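Local coordinates for ESX secretion system protein YukD (Bacillus subtilis, PDB 2BPS) that is required for secretion of YukE and is a probable component or regulator of the ESX/ESAT-6-like secretion system, at residues 8-14 with 76-81. Residues are numbered along the deposited sequence; the frame is centred on the assembly and turned at random.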
ATOM      1  N   THR A   8       0.834  -0.177   7.319  1.00 40.76           N
ATOM      2  CA  THR A   8      -0.476   0.435   7.478  1.00 38.94           C
ATOM      3  C   THR A   8      -0.921   1.023   6.155  1.00 39.99           C
ATOM      4  O   THR A   8      -0.145   1.714   5.490  1.00 42.11           O
ATOM      5  CB  THR A   8      -0.442   1.562   8.485  1.00 34.77           C
ATOM      6  OG1 THR A   8      -0.023   1.045   9.735  1.00 36.59           O
ATOM      7  CG2 THR A   8      -1.803   2.169   8.652  1.00 33.85           C
ATOM      8  N   ILE A   9      -2.163   0.753   5.769  1.00 38.64           N
ATOM      9  CA  ILE A   9      -2.683   1.296   4.531  1.00 37.74           C
ATOM     10  C   ILE A   9      -3.680   2.405   4.851  1.00 39.27           C
ATOM     11  O   ILE A   9      -4.597   2.221   5.655  1.00 39.97           O
ATOM     12  CB  ILE A   9      -3.351   0.213   3.702  1.00 36.68           C
ATOM     13  CG1 ILE A   9      -2.419  -1.006   3.610  1.00 36.70           C
ATOM     14  CG2 ILE A   9      -3.680   0.754   2.327  1.00 36.99           C
ATOM     15  CD1 ILE A   9      -0.982  -0.703   3.173  1.00 31.79           C
ATOM     16  N   ASP A  10      -3.484   3.560   4.220  1.00 39.99           N
ATOM     17  CA  ASP A  10      -4.331   4.723   4.441  1.00 40.66           C
ATOM     18  C   ASP A  10      -5.116   5.127   3.189  1.00 41.20           C
ATOM     19  O   ASP A  10      -4.547   5.571   2.200  1.00 40.51           O
ATOM     20  CB  ASP A  10      -3.452   5.881   4.923  1.00 42.16           C
ATOM     21  CG  ASP A  10      -4.252   7.087   5.379  1.00 46.25           C
ATOM     22  OD1 ASP A  10      -3.676   7.919   6.115  1.00 47.42           O
ATOM     23  OD2 ASP A  10      -5.444   7.217   5.003  1.00 49.94           O
ATOM     24  N   LEU A  11      -6.436   4.967   3.243  1.00 42.59           N
ATOM     25  CA  LEU A  11      -7.304   5.324   2.127  1.00 43.66           C
ATOM     26  C   LEU A  11      -7.827   6.752   2.293  1.00 45.57           C
ATOM     27  O   LEU A  11      -9.003   7.035   2.048  1.00 45.78           O
ATOM     28  CB  LEU A  11      -8.479   4.348   2.043  1.00 42.77           C
ATOM     29  CG  LEU A  11      -8.091   2.899   1.739  1.00 43.05           C
ATOM     30  CD1 LEU A  11      -9.293   2.001   1.914  1.00 43.30           C
ATOM     31  CD2 LEU A  11      -7.549   2.798   0.328  1.00 42.34           C
ATOM     32  N   LYS A  12      -6.939   7.646   2.710  1.00 46.53           N
ATOM     33  CA  LYS A  12      -7.278   9.050   2.904  1.00 47.16           C
ATOM     34  C   LYS A  12      -8.007   9.623   1.681  1.00 46.75           C
ATOM     35  O   LYS A  12      -9.044  10.265   1.814  1.00 44.48           O
ATOM     36  CB  LYS A  12      -5.990   9.839   3.170  1.00 48.97           C
ATOM     37  CG  LYS A  12      -6.174  11.328   3.388  1.00 53.98           C
ATOM     38  CD  LYS A  12      -4.824  12.068   3.451  1.00 59.86           C
ATOM     39  CE  LYS A  12      -3.950  11.642   4.651  1.00 62.90           C
ATOM     40  NZ  LYS A  12      -4.509  12.003   6.003  1.00 64.36           N
ATOM     41  N   HIS A  13      -7.452   9.370   0.495  1.00 47.60           N
ATOM     42  CA  HIS A  13      -7.998   9.862  -0.773  1.00 47.79           C
ATOM     43  C   HIS A  13      -9.208   9.091  -1.282  1.00 48.03           C
ATOM     44  O   HIS A  13      -9.539   9.159  -2.468  1.00 49.20           O
ATOM     45  CB  HIS A  13      -6.914   9.842  -1.858  1.00 48.61           C
ATOM     46  CG  HIS A  13      -5.715  10.671  -1.528  1.00 51.15           C
ATOM     47  ND1 HIS A  13      -4.500  10.509  -2.162  1.00 52.28           N
ATOM     48  CD2 HIS A  13      -5.532  11.646  -0.606  1.00 50.56           C
ATOM     49  CE1 HIS A  13      -3.620  11.345  -1.639  1.00 52.19           C
ATOM     50  NE2 HIS A  13      -4.221  12.045  -0.693  1.00 51.92           N
ATOM     51  N   TYR A  14      -9.859   8.336  -0.409  1.00 47.39           N
ATOM     52  CA  TYR A  14     -11.034   7.585  -0.819  1.00 47.51           C
ATOM     53  C   TYR A  14     -12.078   7.633   0.294  1.00 49.21           C
ATOM     54  O   TYR A  14     -12.480   8.723   0.701  1.00 50.86           O
ATOM     55  CB  TYR A  14     -10.639   6.153  -1.175  1.00 44.90           C
ATOM     56  CG  TYR A  14      -9.710   6.086  -2.370  1.00 42.59           C
ATOM     57  CD1 TYR A  14      -8.348   6.370  -2.247  1.00 42.21           C
ATOM     58  CD2 TYR A  14     -10.199   5.793  -3.634  1.00 43.05           C
ATOM     59  CE1 TYR A  14      -7.499   6.366  -3.366  1.00 40.82           C
ATOM     60  CE2 TYR A  14      -9.360   5.785  -4.757  1.00 41.87           C
ATOM     61  CZ  TYR A  14      -8.017   6.076  -4.611  1.00 41.00           C
ATOM     62  OH  TYR A  14      -7.202   6.101  -5.712  1.00 41.48           O
ATOM     63  N   ASP A  76       5.973   1.381   8.216  1.00 41.66           N
ATOM     64  CA  ASP A  76       5.629   2.231   7.074  1.00 40.48           C
ATOM     65  C   ASP A  76       4.117   2.389   6.874  1.00 39.27           C
ATOM     66  O   ASP A  76       3.336   1.450   7.063  1.00 39.09           O
ATOM     67  CB  ASP A  76       6.251   1.677   5.780  1.00 41.78           C
ATOM     68  CG  ASP A  76       7.738   1.944   5.689  1.00 42.05           C
ATOM     69  OD1 ASP A  76       8.266   2.575   6.629  1.00 42.00           O
ATOM     70  OD2 ASP A  76       8.370   1.531   4.688  1.00 40.57           O
ATOM     71  N   ARG A  77       3.712   3.592   6.490  1.00 37.05           N
ATOM     72  CA  ARG A  77       2.309   3.878   6.244  1.00 36.90           C
ATOM     73  C   ARG A  77       2.199   4.186   4.760  1.00 37.01           C
ATOM     74  O   ARG A  77       2.819   5.139   4.274  1.00 36.95           O
ATOM     75  CB  ARG A  77       1.872   5.090   7.073  1.00 37.20           C
ATOM     76  CG  ARG A  77       0.387   5.403   7.038  1.00 36.41           C
ATOM     77  CD  ARG A  77       0.134   6.723   7.747  1.00 39.53           C
ATOM     78  NE  ARG A  77      -1.289   7.052   7.870  1.00 42.01           N
ATOM     79  CZ  ARG A  77      -2.003   6.917   8.987  1.00 42.38           C
ATOM     80  NH1 ARG A  77      -3.291   7.246   8.994  1.00 41.27           N
ATOM     81  NH2 ARG A  77      -1.433   6.458  10.098  1.00 41.42           N
ATOM     82  N   LEU A  78       1.439   3.374   4.029  1.00 36.04           N
ATOM     83  CA  LEU A  78       1.286   3.619   2.599  1.00 37.15           C
ATOM     84  C   LEU A  78      -0.027   4.334   2.320  1.00 36.97           C
ATOM     85  O   LEU A  78      -1.108   3.845   2.644  1.00 37.72           O
ATOM     86  CB  LEU A  78       1.345   2.314   1.787  1.00 35.85           C
ATOM     87  CG  LEU A  78       2.547   1.374   1.943  1.00 36.71           C
ATOM     88  CD1 LEU A  78       2.613   0.453   0.730  1.00 36.71           C
ATOM     89  CD2 LEU A  78       3.836   2.155   2.069  1.00 36.79           C
ATOM     90  N   GLU A  79       0.084   5.509   1.724  1.00 36.47           N
ATOM     91  CA  GLU A  79      -1.075   6.311   1.389  1.00 37.51           C
ATOM     92  C   GLU A  79      -1.318   6.023  -0.079  1.00 38.72           C
ATOM     93  O   GLU A  79      -0.450   6.284  -0.913  1.00 39.78           O
ATOM     94  CB  GLU A  79      -0.740   7.791   1.609  1.00 37.42           C
ATOM     95  CG  GLU A  79      -1.853   8.794   1.433  1.00 36.47           C
ATOM     96  CD  GLU A  79      -1.350  10.231   1.628  1.00 39.82           C
ATOM     97  OE1 GLU A  79      -1.138  10.958   0.621  1.00 39.68           O
ATOM     98  OE2 GLU A  79      -1.150  10.629   2.798  1.00 40.07           O
ATOM     99  N   ILE A  80      -2.470   5.439  -0.390  1.00 39.25           N
ATOM    100  CA  ILE A  80      -2.811   5.145  -1.775  1.00 40.61           C
ATOM    101  C   ILE A  80      -3.269   6.451  -2.393  1.00 41.15           C
ATOM    102  O   ILE A  80      -4.138   7.128  -1.846  1.00 42.70           O
ATOM    103  CB  ILE A  80      -3.958   4.131  -1.875  1.00 41.08           C
ATOM    104  CG1 ILE A  80      -3.464   2.749  -1.436  1.00 42.99           C
ATOM    105  CG2 ILE A  80      -4.499   4.100  -3.297  1.00 39.87           C
ATOM    106  CD1 ILE A  80      -4.570   1.736  -1.208  1.00 43.12           C
ATOM    107  N   LEU A  81      -2.682   6.820  -3.522  1.00 41.02           N
ATOM    108  CA  LEU A  81      -3.073   8.064  -4.150  1.00 42.01           C
ATOM    109  C   LEU A  81      -4.225   7.792  -5.101  1.00 43.86           C
ATOM    110  O   LEU A  81      -4.386   6.626  -5.530  1.00 44.72           O
ATOM    111  CB  LEU A  81      -1.896   8.682  -4.912  1.00 41.28           C
ATOM    112  CG  LEU A  81      -0.589   8.978  -4.159  1.00 41.00           C
ATOM    113  CD1 LEU A  81       0.439   9.470  -5.138  1.00 39.82           C
ATOM    114  CD2 LEU A  81      -0.800  10.013  -3.069  1.00 40.87           C
ATOM    115  OXT LEU A  81      -4.946   8.760  -5.411  1.00 47.15           O
TER
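The guanidinium of Arg77 meets Asp10 OD1 at its edge, in its own plane. NE and NH1 both bond to this one oxygen, at 3.1 Å from NE and 3.0 Å from NH1, in a side-on salt bridge. The two flat groups are turned 71° apart, and both nitrogens come from the same face of the carboxylate. With CG anti to the backbone N (chi1 -173°) and the chain extended to NE, Arg77, paired with Thr8, reaches Asp10 two residues further along the neighbouring strand. A leucine here would probably leave the Asp10 carboxylate without its charged mate and freer to turn. The Tyr14 ring has Leu81 O at its edge, and its OH donates to that terminal oxygen at 2.9 Å. The edge of the His13 ring meets Leu81 CD2. Ile80 CD1 packs against both Ile9 CG2 and Leu11 CD2.

Strands 4-10 and 77-80 run parallel, joined by backbone bonds such as Leu78 N to Thr8 O, 2.7 Å. Strand 77-80 is the middle strand of the five-stranded mixed sheet of this ubiquitin-like fold. Strand 18-24 pairs with the first and strand 51-54 with the second, where Arg53 forms a salt bridge with Glu79. Helix 31-39 covers the face bearing Ile9 and Leu78.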